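Local coordinates for methylocystis parvus OBBP MbnE (Methylocystis parvus OBBP, PDB 5ICQ), which probably binds the copper-chelating peptide methanobactin in the periplasm, as a solute-binding protein serving its transport, at residues E276-G281 / W577-T582; E311-E316 / I584-R589; F366-E371 / L570-E575. One frame throughout, in Å; residues are numbered along the deposited sequence.

Interaction 1 (E276-G281 / W577-T582)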
# COMPACT_ATOMS: atom_id res chain seq x y z
N GLU A 276 21.48 10.71 -11.95
CA GLU A 276 22.78 10.80 -12.61
C GLU A 276 23.58 9.51 -12.45
O GLU A 276 24.28 9.08 -13.37
CB GLU A 276 23.58 11.99 -12.07
CG GLU A 276 23.02 13.36 -12.47
CD GLU A 276 22.89 13.53 -13.97
OE1 GLU A 276 23.78 13.07 -14.72
OE2 GLU A 276 21.88 14.13 -14.41
N ALA A 277 23.50 8.88 -11.27
CA ALA A 277 24.22 7.62 -11.08
C ALA A 277 23.69 6.54 -12.02
O ALA A 277 24.46 5.72 -12.54
CB ALA A 277 24.11 7.16 -9.63
N PHE A 278 22.38 6.52 -12.25
CA PHE A 278 21.81 5.58 -13.23
C PHE A 278 22.34 5.87 -14.63
O PHE A 278 22.77 4.95 -15.35
CB PHE A 278 20.29 5.65 -13.21
CG PHE A 278 19.64 4.72 -14.19
CD1 PHE A 278 19.54 3.37 -13.91
CD2 PHE A 278 19.14 5.20 -15.40
CE1 PHE A 278 18.95 2.50 -14.82
CE2 PHE A 278 18.55 4.33 -16.31
CZ PHE A 278 18.46 2.98 -16.02
N LYS A 279 22.31 7.13 -15.05
CA LYS A 279 22.80 7.47 -16.38
C LYS A 279 24.27 7.11 -16.55
O LYS A 279 24.68 6.69 -17.64
CB LYS A 279 22.57 8.95 -16.67
CG LYS A 279 21.11 9.32 -16.87
CD LYS A 279 20.99 10.68 -17.54
CE LYS A 279 21.41 11.80 -16.61
NZ LYS A 279 21.28 13.14 -17.26
N ALA A 280 25.06 7.22 -15.49
CA ALA A 280 26.47 6.88 -15.56
C ALA A 280 26.73 5.38 -15.50
O ALA A 280 27.88 4.96 -15.62
CB ALA A 280 27.24 7.57 -14.42
N GLY A 281 25.70 4.55 -15.32
CA GLY A 281 25.90 3.12 -15.28
C GLY A 281 26.34 2.57 -13.94
O GLY A 281 26.77 1.41 -13.88
N TRP A 577 6.62 3.08 -14.17
CA TRP A 577 7.67 3.52 -15.09
C TRP A 577 9.02 3.09 -14.51
O TRP A 577 9.38 3.49 -13.40
CB TRP A 577 7.63 5.04 -15.27
CG TRP A 577 6.26 5.56 -15.62
CD1 TRP A 577 5.28 4.88 -16.30
CD2 TRP A 577 5.72 6.84 -15.30
NE1 TRP A 577 4.16 5.67 -16.42
CE2 TRP A 577 4.40 6.88 -15.81
CE3 TRP A 577 6.21 7.97 -14.64
CZ2 TRP A 577 3.58 8.00 -15.69
CZ3 TRP A 577 5.39 9.08 -14.51
CH2 TRP A 577 4.09 9.09 -15.03
N ILE A 578 9.74 2.24 -15.25
CA ILE A 578 11.03 1.74 -14.78
C ILE A 578 12.09 1.91 -15.86
O ILE A 578 11.79 2.08 -17.04
CB ILE A 578 10.97 0.27 -14.32
CG1 ILE A 578 10.85 -0.66 -15.53
CG2 ILE A 578 9.79 0.04 -13.35
CD1 ILE A 578 11.00 -2.16 -15.17
N ALA A 579 13.35 1.86 -15.44
CA ALA A 579 14.47 1.81 -16.36
C ALA A 579 15.54 0.92 -15.74
O ALA A 579 15.64 0.82 -14.52
CB ALA A 579 15.05 3.20 -16.67
N HIS A 580 16.34 0.28 -16.60
CA HIS A 580 17.30 -0.68 -16.08
C HIS A 580 18.40 -0.94 -17.09
O HIS A 580 18.21 -0.76 -18.30
CB HIS A 580 16.61 -2.00 -15.72
CG HIS A 580 15.90 -2.63 -16.88
ND1 HIS A 580 16.54 -3.45 -17.78
CD2 HIS A 580 14.61 -2.55 -17.29
CE1 HIS A 580 15.68 -3.85 -18.70
NE2 HIS A 580 14.50 -3.32 -18.42
N SER A 581 19.56 -1.35 -16.58
CA SER A 581 20.60 -1.89 -17.44
C SER A 581 20.09 -3.10 -18.20
O SER A 581 19.29 -3.89 -17.68
CB SER A 581 21.82 -2.28 -16.60
OG SER A 581 22.73 -3.06 -17.35
N THR A 582 20.55 -3.27 -19.44
CA THR A 582 20.16 -4.47 -20.18
C THR A 582 20.99 -5.68 -19.79
O THR A 582 20.72 -6.78 -20.29
CB THR A 582 20.28 -4.24 -21.69
OG1 THR A 582 21.58 -3.72 -22.00
CG2 THR A 582 19.23 -3.25 -22.14

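Interaction 2 (E311-E316 / I584-R589)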
# COMPACT_ATOMS: atom_id res chain seq x y z
N GLU A 311 10.79 1.02 -19.56
CA GLU A 311 9.56 0.29 -19.82
C GLU A 311 8.46 0.82 -18.94
O GLU A 311 8.72 1.34 -17.84
CB GLU A 311 9.69 -1.21 -19.51
CG GLU A 311 10.96 -1.91 -19.91
CD GLU A 311 10.88 -3.39 -19.59
OE1 GLU A 311 10.04 -4.08 -20.21
OE2 GLU A 311 11.63 -3.86 -18.71
N SER A 312 7.22 0.66 -19.39
CA SER A 312 6.03 0.85 -18.56
C SER A 312 5.38 -0.50 -18.33
O SER A 312 5.12 -1.23 -19.29
CB SER A 312 5.03 1.80 -19.20
OG SER A 312 5.55 3.11 -19.32
N LEU A 313 5.14 -0.86 -17.07
CA LEU A 313 4.56 -2.15 -16.74
C LEU A 313 3.27 -1.96 -15.96
O LEU A 313 3.12 -1.02 -15.18
CB LEU A 313 5.53 -3.01 -15.93
CG LEU A 313 6.93 -3.22 -16.50
CD1 LEU A 313 7.78 -4.04 -15.53
CD2 LEU A 313 6.87 -3.90 -17.86
N LYS A 314 2.34 -2.89 -16.16
CA LYS A 314 1.06 -2.85 -15.47
C LYS A 314 0.74 -4.24 -14.95
O LYS A 314 1.02 -5.24 -15.62
CB LYS A 314 -0.07 -2.39 -16.41
CG LYS A 314 -1.34 -1.96 -15.69
CD LYS A 314 -2.48 -1.72 -16.67
CE LYS A 314 -3.60 -0.89 -16.06
NZ LYS A 314 -3.44 -0.65 -14.59
N ASN A 315 0.15 -4.32 -13.76
CA ASN A 315 -0.43 -5.59 -13.33
C ASN A 315 -1.85 -5.31 -12.84
O ASN A 315 -2.49 -4.31 -13.20
CB ASN A 315 0.47 -6.32 -12.31
CG ASN A 315 0.62 -5.58 -11.00
OD1 ASN A 315 -0.04 -4.57 -10.75
ND2 ASN A 315 1.49 -6.11 -10.12
N GLU A 316 -2.39 -6.22 -12.04
CA GLU A 316 -3.77 -6.13 -11.60
C GLU A 316 -3.92 -5.52 -10.21
O GLU A 316 -5.01 -5.56 -9.64
CB GLU A 316 -4.42 -7.51 -11.66
CG GLU A 316 -4.43 -8.07 -13.07
CD GLU A 316 -4.81 -9.53 -13.13
OE1 GLU A 316 -5.95 -9.86 -12.74
OE2 GLU A 316 -3.97 -10.34 -13.56
N ILE A 584 20.89 -6.88 -16.80
CA ILE A 584 20.05 -7.66 -15.89
C ILE A 584 18.72 -7.93 -16.57
O ILE A 584 18.24 -7.13 -17.38
CB ILE A 584 19.86 -6.98 -14.52
CG1 ILE A 584 19.22 -5.60 -14.67
CG2 ILE A 584 21.20 -6.88 -13.80
CD1 ILE A 584 18.75 -5.01 -13.31
N VAL A 585 18.13 -9.09 -16.26
CA VAL A 585 16.90 -9.53 -16.91
C VAL A 585 15.94 -10.07 -15.86
O VAL A 585 16.32 -10.36 -14.72
CB VAL A 585 17.17 -10.60 -17.99
CG1 VAL A 585 17.95 -10.00 -19.15
CG2 VAL A 585 17.93 -11.73 -17.39
N ARG A 586 14.69 -10.23 -16.26
CA ARG A 586 13.62 -10.67 -15.37
C ARG A 586 12.82 -11.77 -16.04
O ARG A 586 12.94 -11.98 -17.25
CB ARG A 586 12.71 -9.49 -15.01
CG ARG A 586 11.91 -8.97 -16.17
CD ARG A 586 10.84 -8.04 -15.66
NE ARG A 586 9.95 -7.59 -16.72
CZ ARG A 586 10.23 -6.61 -17.56
NH1 ARG A 586 11.40 -5.98 -17.49
NH2 ARG A 586 9.35 -6.28 -18.49
N PRO A 587 12.00 -12.50 -15.28
CA PRO A 587 11.19 -13.56 -15.91
C PRO A 587 10.19 -12.99 -16.90
O PRO A 587 9.80 -11.82 -16.82
CB PRO A 587 10.48 -14.23 -14.72
CG PRO A 587 11.36 -13.92 -13.53
CD PRO A 587 11.93 -12.55 -13.81
N GLU A 588 9.77 -13.84 -17.84
CA GLU A 588 8.80 -13.41 -18.83
C GLU A 588 7.47 -13.03 -18.19
O GLU A 588 6.75 -12.17 -18.71
CB GLU A 588 8.57 -14.52 -19.86
CG GLU A 588 9.84 -15.00 -20.52
CD GLU A 588 9.61 -15.47 -21.94
OE1 GLU A 588 10.60 -15.86 -22.60
OE2 GLU A 588 8.45 -15.44 -22.39
N ARG A 589 7.14 -13.65 -17.07
CA ARG A 589 5.86 -13.42 -16.41
C ARG A 589 6.10 -12.66 -15.11
O ARG A 589 6.81 -13.14 -14.23
CB ARG A 589 5.16 -14.75 -16.15
CG ARG A 589 3.91 -14.62 -15.32
CD ARG A 589 3.13 -15.90 -15.30
NE ARG A 589 1.99 -15.80 -14.39
CZ ARG A 589 1.06 -16.74 -14.22
NH1 ARG A 589 1.14 -17.88 -14.91
NH2 ARG A 589 0.07 -16.53 -13.35

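Interaction 3 (F366-E371 / L570-E575)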
# COMPACT_ATOMS: atom_id res chain seq x y z
N PHE A 366 -11.99 3.94 -5.08
CA PHE A 366 -11.03 3.64 -4.03
C PHE A 366 -10.23 2.37 -4.31
O PHE A 366 -9.23 2.14 -3.63
CB PHE A 366 -11.73 3.53 -2.67
CG PHE A 366 -12.11 4.87 -2.11
CD1 PHE A 366 -13.32 5.45 -2.44
CD2 PHE A 366 -11.21 5.57 -1.31
CE1 PHE A 366 -13.64 6.73 -1.95
CE2 PHE A 366 -11.53 6.82 -0.82
CZ PHE A 366 -12.75 7.40 -1.13
N PHE A 367 -10.64 1.58 -5.30
CA PHE A 367 -9.90 0.39 -5.72
C PHE A 367 -9.85 0.38 -7.24
O PHE A 367 -10.32 -0.54 -7.91
CB PHE A 367 -10.55 -0.88 -5.15
CG PHE A 367 -10.65 -0.86 -3.66
CD1 PHE A 367 -9.61 -1.32 -2.87
CD2 PHE A 367 -11.78 -0.33 -3.05
CE1 PHE A 367 -9.69 -1.27 -1.50
CE2 PHE A 367 -11.87 -0.29 -1.67
CZ PHE A 367 -10.82 -0.75 -0.90
N ASP A 368 -9.26 1.43 -7.81
CA ASP A 368 -9.43 1.72 -9.23
C ASP A 368 -8.64 0.73 -10.09
O ASP A 368 -7.64 0.16 -9.66
CB ASP A 368 -8.99 3.16 -9.53
CG ASP A 368 -9.68 3.74 -10.74
OD1 ASP A 368 -10.60 3.09 -11.27
OD2 ASP A 368 -9.31 4.85 -11.17
N GLU A 369 -9.12 0.55 -11.32
CA GLU A 369 -8.46 -0.29 -12.33
C GLU A 369 -8.23 -1.71 -11.81
O GLU A 369 -7.14 -2.26 -11.91
CB GLU A 369 -7.14 0.35 -12.78
CG GLU A 369 -7.31 1.74 -13.35
CD GLU A 369 -6.13 2.13 -14.23
OE1 GLU A 369 -5.59 3.24 -14.06
OE2 GLU A 369 -5.73 1.30 -15.08
N SER A 370 -9.28 -2.30 -11.24
CA SER A 370 -9.12 -3.64 -10.69
C SER A 370 -10.49 -4.28 -10.58
O SER A 370 -11.53 -3.63 -10.75
CB SER A 370 -8.41 -3.61 -9.34
OG SER A 370 -9.31 -3.52 -8.25
N GLU A 371 -10.48 -5.58 -10.26
CA GLU A 371 -11.72 -6.32 -10.11
C GLU A 371 -12.52 -5.84 -8.91
O GLU A 371 -13.72 -6.15 -8.82
CB GLU A 371 -11.42 -7.81 -9.94
CG GLU A 371 -11.08 -8.16 -8.51
CD GLU A 371 -10.46 -9.52 -8.36
OE1 GLU A 371 -9.52 -9.64 -7.53
OE2 GLU A 371 -10.90 -10.47 -9.04
N LEU A 570 -8.17 12.52 -6.93
CA LEU A 570 -7.15 13.10 -7.80
C LEU A 570 -6.80 12.11 -8.91
O LEU A 570 -7.66 11.80 -9.74
CB LEU A 570 -5.94 13.54 -6.97
CG LEU A 570 -6.24 14.83 -6.19
CD1 LEU A 570 -5.15 15.15 -5.17
CD2 LEU A 570 -6.43 16.02 -7.13
N PHE A 571 -5.57 11.61 -8.96
CA PHE A 571 -5.12 10.93 -10.18
C PHE A 571 -3.94 10.01 -9.87
O PHE A 571 -3.32 10.10 -8.81
CB PHE A 571 -4.75 11.96 -11.25
CG PHE A 571 -3.92 13.10 -10.72
CD1 PHE A 571 -2.55 13.00 -10.65
CD2 PHE A 571 -4.53 14.26 -10.27
CE1 PHE A 571 -1.78 14.04 -10.16
CE2 PHE A 571 -3.77 15.31 -9.78
CZ PHE A 571 -2.40 15.20 -9.72
N HIS A 572 -3.64 9.13 -10.83
CA HIS A 572 -2.60 8.13 -10.65
C HIS A 572 -1.99 7.80 -12.00
O HIS A 572 -2.53 8.15 -13.05
CB HIS A 572 -3.15 6.87 -9.96
CG HIS A 572 -4.19 6.16 -10.78
ND1 HIS A 572 -5.54 6.43 -10.66
CD2 HIS A 572 -4.07 5.20 -11.73
CE1 HIS A 572 -6.21 5.66 -11.51
NE2 HIS A 572 -5.34 4.91 -12.17
N ALA A 573 -0.84 7.12 -11.97
CA ALA A 573 -0.25 6.55 -13.17
C ALA A 573 -0.80 5.14 -13.37
O ALA A 573 -0.79 4.33 -12.44
CB ALA A 573 1.28 6.52 -13.06
N SER A 574 -1.30 4.85 -14.58
CA SER A 574 -1.87 3.53 -14.82
C SER A 574 -0.79 2.47 -14.85
O SER A 574 -1.07 1.30 -14.59
CB SER A 574 -2.66 3.51 -16.13
OG SER A 574 -3.87 4.22 -16.00
N GLU A 575 0.44 2.85 -15.18
CA GLU A 575 1.56 1.92 -15.26
C GLU A 575 2.70 2.36 -14.36
O GLU A 575 2.80 3.53 -13.97
CB GLU A 575 2.07 1.80 -16.70
CG GLU A 575 1.12 1.08 -17.63
CD GLU A 575 0.32 2.04 -18.50
OE1 GLU A 575 0.78 3.18 -18.73
OE2 GLU A 575 -0.78 1.64 -18.95

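Interaction 1 (E276-G281 / W577-T582)
Phe278 reaches from helix 271-279 to the middle of strand 576-581 and makes apolar contact with Ala579. The tip of the ring does the work: CZ of Phe278 lies 3.5 Å from CB of Ala579, the methyl approaching obliquely. With CG anti to the backbone N (chi1 180°), the ring is carried out from the helix and down onto the strand. Alanine suits the opposite position because its short side chain lets the ring come close to the main chain. A residue further on, the strand backbone passes the ring's rim, where Phe278 CZ is 3.5 Å from the amide N of His580. No hydrogen bond joins the two segments. Phe300, Arg286 and Met308 also touch the Phe278 side chain, placing the ring between the sheet and a neighbouring loop.

Polar bonds run within each segment. On the helix, Lys279 NZ forms a salt bridge of 3.1 Å with Glu276 OE2, meeting the oxygen on its syn side. On the strand, the CB of His580 points away from the helix, and the ring lies beside the strand, where ND1 donates to the carbonyl O of Ser581 at 2.8 Å. That bond is nearly straight (171°) and lies in the ring plane, though the donor stands above the carbonyl plane. NE2 bonds to Glu311 OE2, while Trp605 meets the ring edge-to-face.

Gly281, the first residue to leave helical angles, closes the helix in a Schellman motif, whose positive phi (83°) suits glycine; its amide bonds back to Phe278 O at 3.0 Å. The whole is a helix packed on an antiparallel three-stranded sheet, with 576-581 as the central strand between 285-288 and 308-313, and with the tip of one aromatic ring resting on that strand.

Interaction 2 (E311-E316 / I584-R589)
The guanidinium of Arg586 has CD1 of Leu313 over one face, 4.0 Å above the plane and offset toward its rim, and the carboxylate of Glu311 at its edge. The two charged groups approach from opposite directions with their planes 32° apart, a twisted two-pronged salt bridge. Arg586 NH2 donates to Glu311 OE1 at 2.9 Å in an almost straight bond (175°), met on the syn side of the oxygen. NH1 donates to OE2; its modelled separation is very short, and the exact value is doubtful. Arginine suits the place because its chain, extended from CG to NE, spans the gap between backbones whose nearest CA atoms are 12.5 Å apart. Leu313 adds an apolar cover, its CD2 lying 3.5 Å from Arg586 NH2. Phe598 and Trp605 also touch the arginine side chain.

Glu311 OE2 is shared with His580. Replacing Glu311 by alanine removes the carboxylate and would probably leave Arg586 and His580 without this anionic partner, the guanidinium freer to turn. With two cationic or potentially cationic neighbours, the carboxylate is likely to stay ionised, tying the edge strand 308-313 electrostatically to the chain after strand 584-585.

Interaction 3 (F366-E371 / L570-E575)
Glu369 and His572 meet through a carboxylate oxygen and a ring nitrogen. His572 NE2 donates to Glu369 OE1 in a short bond, modelled at 2.5 Å, with a nearly straight N-H...O angle of 167°. The oxygen lies in the imidazole plane, while the histidine reaches it on its anti side; carboxylate and ring planes are turned 45° apart. The same OE1 accepts a second bond from Ser574 OG, 2.8 Å away, on its syn lone pair. One oxygen is thus gripped from two sides, which makes this the tightest part of the contact and should restrict rotation of the carboxylate. Glutamate suits the loop because its chain, extended beyond CG, carries the acid across to the other segment. Thr363 OG1 bonds to ND1 of His572 and so steadies the ring from its other nitrogen.

This His-carboxylate hydrogen bond fastens the loop between strand 361-362 and helix 381-387 to strand 567-572 and the residues that follow it. The two strands are antiparallel neighbours in a mixed sheet, so the loop folds back beside the sheet from which it came.

Asp368 crosses His572 at about a right angle, its OD2 3.2 Å from CE1 at the ring edge and the planes nearly perpendicular. That is a contact with a carbon; the principal polar partner of OD2 is the backbone N of Lys364. Asp368 OD1 accepts a weak bond from the amide of Glu369.

Toward the solvent the contact thins out. Glu369 and Ser574 are both partly exposed, and Glu369 OE2, turned aside from the serine, forms a salt bridge with Lys314 NZ. The lysine also bonds to Ser574 O, which ties the two segments together on this side.

Centres of interactions 1 and 2 lie about 16 Å apart, those of 2 and 3 about 18 Å, and those of 1 and 3 about 26 Å. Along the chain interactions 1 and 2 alternate their segments, while interaction 3 is nested inside both loops. Interactions 1 and 2 share the three-stranded sheet, where strands 576-581 and 308-313 are neighbours. Interaction 3 joins a loop to strand 567-572 of the larger mixed sheet. Two connections link these sheets: strand 308-313 runs on toward 322-326, and 567-572 toward 576-581. They lie side by side, with Lys314 bridging interactions 2 and 3, consistent with the paired crossover segments between lobes in this family of binding proteins.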